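Local atomic coordinates of hypothetical protein TM0723 (Thermotoga maritima, PDB entry 1VMJ), a protein that is of unknown function, belongs to the YjbQ (UPF0047) family and is a putative thiamin phosphate synthase, here binding sodium. Residues 50-64 / 104-118. Sequence-based numbering, arbitrary orientation.
With NA (sodium ion), chain B; SO4 (sulfate ion), chain C.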
# COMPACT_ATOMS: atom_id res chain seq x y z
N LEU A 50 2.55 -3.53 -16.14
CA LEU A 50 2.38 -2.94 -14.82
C LEU A 50 3.48 -1.93 -14.62
O LEU A 50 4.64 -2.21 -14.94
CB LEU A 50 2.44 -3.97 -13.71
CG LEU A 50 1.35 -5.03 -13.64
CD1 LEU A 50 1.63 -6.01 -12.52
CD2 LEU A 50 0.01 -4.38 -13.41
N LEU A 51 3.12 -0.80 -14.04
CA LEU A 51 4.03 0.26 -13.66
C LEU A 51 4.06 0.36 -12.14
O LEU A 51 3.04 0.44 -11.48
CB LEU A 51 3.58 1.60 -14.25
CG LEU A 51 4.36 2.86 -13.86
CD1 LEU A 51 4.23 3.89 -14.97
CD2 LEU A 51 3.91 3.46 -12.55
N LEU A 52 5.26 0.35 -11.58
CA LEU A 52 5.51 0.66 -10.19
C LEU A 52 6.12 2.04 -10.13
O LEU A 52 7.03 2.36 -10.85
CB LEU A 52 6.52 -0.35 -9.65
CG LEU A 52 7.15 -0.06 -8.29
CD1 LEU A 52 6.15 -0.16 -7.19
CD2 LEU A 52 8.32 -0.95 -7.99
N CYS A 53 5.62 2.84 -9.19
CA CYS A 53 6.23 4.09 -8.88
C CYS A 53 6.32 4.21 -7.37
O CYS A 53 5.28 4.23 -6.68
CB CYS A 53 5.40 5.22 -9.47
SG CYS A 53 6.14 6.84 -9.17
N ASN A 54 7.54 4.35 -6.87
CA ASN A 54 7.77 4.37 -5.44
C ASN A 54 8.76 5.43 -5.01
O ASN A 54 9.66 5.77 -5.74
CB ASN A 54 8.16 2.99 -4.90
CG ASN A 54 9.57 2.56 -5.33
OD1 ASN A 54 9.73 1.86 -6.33
ND2 ASN A 54 10.60 2.95 -4.55
N ALA A 55 8.55 5.92 -3.78
CA ALA A 55 9.54 6.77 -3.13
C ALA A 55 10.74 5.89 -2.79
O ALA A 55 10.58 4.84 -2.18
CB ALA A 55 8.95 7.37 -1.90
N MET A 56 11.94 6.35 -3.15
CA MET A 56 13.17 5.63 -2.84
C MET A 56 13.71 6.02 -1.48
O MET A 56 14.66 5.43 -1.00
CB MET A 56 14.22 5.90 -3.90
CG MET A 56 13.77 5.49 -5.27
SD MET A 56 15.08 5.56 -6.52
CE MET A 56 15.94 4.02 -6.27
N HIS A 57 13.08 7.02 -0.87
CA HIS A 57 13.44 7.49 0.47
C HIS A 57 12.33 7.12 1.42
O HIS A 57 11.16 7.04 1.04
CB HIS A 57 13.71 8.99 0.42
CG HIS A 57 14.91 9.31 -0.39
ND1 HIS A 57 16.15 9.56 0.15
CD2 HIS A 57 15.07 9.35 -1.74
CE1 HIS A 57 17.02 9.73 -0.84
NE2 HIS A 57 16.39 9.61 -1.99
N ILE A 58 12.70 6.90 2.67
CA ILE A 58 11.80 6.31 3.66
C ILE A 58 11.05 7.36 4.47
O ILE A 58 10.38 7.03 5.46
CB ILE A 58 12.57 5.29 4.55
CG1 ILE A 58 13.75 5.96 5.25
CG2 ILE A 58 13.05 4.10 3.70
CD1 ILE A 58 14.48 5.08 6.23
N THR A 59 11.14 8.61 4.01
CA THR A 59 10.46 9.76 4.57
C THR A 59 9.59 10.48 3.53
O THR A 59 9.26 11.66 3.70
CB THR A 59 11.47 10.75 5.12
OG1 THR A 59 12.44 11.04 4.12
CG2 THR A 59 12.14 10.18 6.34
N ALA A 60 9.22 9.76 2.48
CA ALA A 60 8.38 10.30 1.44
C ALA A 60 7.51 9.22 0.85
O ALA A 60 7.68 8.02 1.09
CB ALA A 60 9.24 10.93 0.38
N SER A 61 6.50 9.65 0.10
CA SER A 61 5.46 8.77 -0.44
C SER A 61 5.23 8.98 -1.91
O SER A 61 5.48 10.05 -2.42
CB SER A 61 4.12 9.07 0.25
OG SER A 61 4.17 8.72 1.62
N VAL A 62 4.71 7.94 -2.55
CA VAL A 62 4.01 8.09 -3.83
C VAL A 62 2.60 7.52 -3.64
O VAL A 62 2.42 6.44 -3.11
CB VAL A 62 4.72 7.39 -4.97
CG1 VAL A 62 3.89 7.46 -6.23
CG2 VAL A 62 6.07 8.03 -5.21
N PHE A 63 1.59 8.30 -4.00
CA PHE A 63 0.19 7.94 -3.77
C PHE A 63 -0.65 8.55 -4.86
O PHE A 63 -0.19 9.41 -5.62
CB PHE A 63 -0.29 8.38 -2.38
CG PHE A 63 -0.36 9.89 -2.20
CD1 PHE A 63 0.76 10.63 -1.83
CD2 PHE A 63 -1.53 10.57 -2.44
CE1 PHE A 63 0.70 12.02 -1.72
CE2 PHE A 63 -1.61 11.94 -2.28
CZ PHE A 63 -0.48 12.66 -1.93
N ILE A 64 -1.88 8.05 -4.94
CA ILE A 64 -2.87 8.54 -5.88
C ILE A 64 -4.04 9.15 -5.13
O ILE A 64 -4.64 8.52 -4.26
CB ILE A 64 -3.37 7.44 -6.83
CG1 ILE A 64 -2.28 7.18 -7.90
CG2 ILE A 64 -4.65 7.85 -7.53
CD1 ILE A 64 -2.40 5.91 -8.65
N HIS A 104 8.74 9.64 8.68
CA HIS A 104 8.69 8.19 8.47
C HIS A 104 7.28 7.69 8.74
O HIS A 104 6.79 6.78 8.06
CB HIS A 104 9.64 7.48 9.41
CG HIS A 104 11.08 7.82 9.21
ND1 HIS A 104 11.93 7.05 8.45
CD2 HIS A 104 11.83 8.83 9.72
CE1 HIS A 104 13.13 7.58 8.48
NE2 HIS A 104 13.10 8.66 9.24
N LEU A 105 6.64 8.28 9.75
CA LEU A 105 5.25 7.95 10.10
C LEU A 105 4.23 8.46 9.07
O LEU A 105 3.37 7.72 8.63
CB LEU A 105 4.90 8.45 11.52
CG LEU A 105 5.86 8.01 12.62
CD1 LEU A 105 5.37 8.51 13.96
CD2 LEU A 105 6.12 6.54 12.65
N LYS A 106 4.36 9.73 8.68
CA LYS A 106 3.48 10.32 7.68
C LYS A 106 3.53 9.52 6.37
O LYS A 106 2.50 9.25 5.75
CB LYS A 106 3.84 11.79 7.44
CG LYS A 106 3.48 12.75 8.54
CD LYS A 106 3.79 14.18 8.09
CE LYS A 106 3.20 15.23 9.03
NZ LYS A 106 3.87 15.21 10.33
N ARG A 107 4.73 9.14 5.94
CA ARG A 107 4.85 8.40 4.67
C ARG A 107 4.16 7.06 4.80
O ARG A 107 3.61 6.57 3.81
CB ARG A 107 6.31 8.28 4.21
CG ARG A 107 7.03 6.94 4.45
CD ARG A 107 6.60 5.84 3.52
NE ARG A 107 7.51 4.70 3.48
CZ ARG A 107 8.51 4.56 2.64
NH1 ARG A 107 8.78 5.48 1.72
NH2 ARG A 107 9.27 3.48 2.68
N THR A 108 4.20 6.47 5.99
CA THR A 108 3.56 5.20 6.22
C THR A 108 2.05 5.31 5.98
O THR A 108 1.46 4.44 5.34
CB THR A 108 3.90 4.68 7.61
OG1 THR A 108 5.31 4.52 7.72
CG2 THR A 108 3.21 3.35 7.88
N ILE A 109 1.43 6.38 6.46
CA ILE A 109 0.02 6.59 6.19
C ILE A 109 -0.28 6.71 4.70
O ILE A 109 -1.20 6.07 4.20
CB ILE A 109 -0.48 7.84 6.92
CG1 ILE A 109 -0.37 7.66 8.43
CG2 ILE A 109 -1.91 8.19 6.53
CD1 ILE A 109 -1.22 6.56 9.00
N MET A 110 0.48 7.53 4.00
CA MET A 110 0.16 7.81 2.59
C MET A 110 0.57 6.66 1.68
O MET A 110 -0.01 6.47 0.59
CB MET A 110 0.80 9.11 2.13
CG MET A 110 0.35 10.36 2.83
SD MET A 110 -1.40 10.63 2.86
CE MET A 110 -1.73 10.75 1.14
N GLY A 111 1.58 5.92 2.11
CA GLY A 111 2.12 4.80 1.37
C GLY A 111 3.42 5.08 0.65
O GLY A 111 3.73 6.19 0.25
N ARG A 112 4.16 4.02 0.41
CA ARG A 112 5.40 4.09 -0.32
C ARG A 112 5.27 4.17 -1.84
O ARG A 112 6.09 4.78 -2.50
CB ARG A 112 6.24 2.86 0.04
CG ARG A 112 7.47 2.65 -0.84
CD ARG A 112 8.23 1.42 -0.42
NE ARG A 112 9.39 1.16 -1.24
CZ ARG A 112 9.39 0.40 -2.32
NH1 ARG A 112 8.28 -0.17 -2.75
NH2 ARG A 112 10.54 0.16 -2.94
N GLU A 113 4.28 3.46 -2.38
CA GLU A 113 4.26 3.12 -3.79
C GLU A 113 2.84 3.11 -4.33
O GLU A 113 1.87 3.01 -3.57
CB GLU A 113 4.95 1.78 -4.05
CG GLU A 113 4.08 0.60 -3.65
CD GLU A 113 4.68 -0.53 -2.76
OE1 GLU A 113 5.64 -0.36 -1.97
OE2 GLU A 113 4.10 -1.64 -2.85
N VAL A 114 2.74 3.25 -5.64
CA VAL A 114 1.56 2.87 -6.39
C VAL A 114 1.97 1.87 -7.44
O VAL A 114 3.11 1.90 -7.95
CB VAL A 114 0.85 4.08 -7.05
CG1 VAL A 114 0.41 5.05 -5.96
CG2 VAL A 114 1.75 4.78 -8.06
N VAL A 115 1.03 0.99 -7.78
CA VAL A 115 1.18 0.10 -8.91
C VAL A 115 -0.01 0.37 -9.82
O VAL A 115 -1.16 0.38 -9.36
CB VAL A 115 1.22 -1.38 -8.49
CG1 VAL A 115 1.34 -2.27 -9.71
CG2 VAL A 115 2.38 -1.61 -7.52
N ILE A 116 0.27 0.63 -11.09
CA ILE A 116 -0.70 1.09 -12.04
C ILE A 116 -0.68 0.22 -13.28
O ILE A 116 0.40 -0.10 -13.81
CB ILE A 116 -0.41 2.57 -12.44
CG1 ILE A 116 -0.39 3.49 -11.23
CG2 ILE A 116 -1.42 3.04 -13.47
CD1 ILE A 116 0.09 4.83 -11.53
N ALA A 117 -1.86 -0.19 -13.73
CA ALA A 117 -1.95 -0.99 -14.95
C ALA A 117 -1.62 -0.13 -16.17
O ALA A 117 -2.04 1.04 -16.25
CB ALA A 117 -3.35 -1.54 -15.09
N ILE A 118 -0.89 -0.72 -17.12
CA ILE A 118 -0.69 -0.14 -18.44
C ILE A 118 -1.54 -0.94 -19.40
O ILE A 118 -1.38 -2.16 -19.52
CB ILE A 118 0.79 -0.16 -18.86
CG1 ILE A 118 1.66 0.53 -17.79
CG2 ILE A 118 0.98 0.47 -20.22
CD1 ILE A 118 1.23 1.89 -17.41
NA NA B . 15.07 9.29 9.66
S SO4 C . 15.78 8.95 3.68
O1 SO4 C . 16.81 9.70 2.98
O2 SO4 C . 16.21 8.57 5.01
O3 SO4 C . 15.50 7.70 2.96
O4 SO4 C . 14.61 9.78 3.70
O HOH W 1 11.40 -0.37 -5.92
O HOH W 2 10.92 3.66 0.33
O HOH W 3 0.53 4.99 -1.68
O HOH W 4 16.90 10.17 10.01
O HOH W 5 16.15 7.44 8.98
O HOH W 6 15.59 9.70 7.57
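H104 begins the contact by laying its ring against T59 in this YjbQ (UPF0047) family protein, where helix 101-110 runs beside strand 60-65 and, in a five-stranded antiparallel sheet, strand 113-119 pairs with strand 49-55. T59 CG2 sits 3.5 Å from the H104 ring centroid and 12° off the normal, a CH-pi contact, while I58 CD1 meets the ring edge in plane. H104 NE2 ligates sodium at 2.1 Å, with N100 and H93 completing the protein ligands; H104 ND1 is held by N65 of the second subunit. T59 OG1 turns instead to a sulfate, probably from the crystallisation liquor.

R107, bent at chi2 (74°), directs NH1 to A60 O at 2.8 Å, the acceptor lying in the guanidinium plane. R112 CB lies over the centre of one face of that group and I58 CA over the rim of the other, and its NH2 reaches I64 O of the second subunit. M110 folds back so that CE stands over the centre of the F63 ring, 3.5 Å from the centroid, with SD farther out in a Met-aromatic contact. G111, the first residue past the helix, leaves helical angles with a positive phi.

R112 stacks its guanidinium on the N54 amide, the planes 15° apart, and NH1 makes a salt bridge to E113 OE1 at 2.8 Å. Beyond it, V114 and I116 form hydrogen-bonded pairs with C53 and L51, V114 N lying 2.9 Å from C53 O. V114 CG1 packs on F63 CA, and farther along I116 CD1 lies 4.0 Å from I64 CD1.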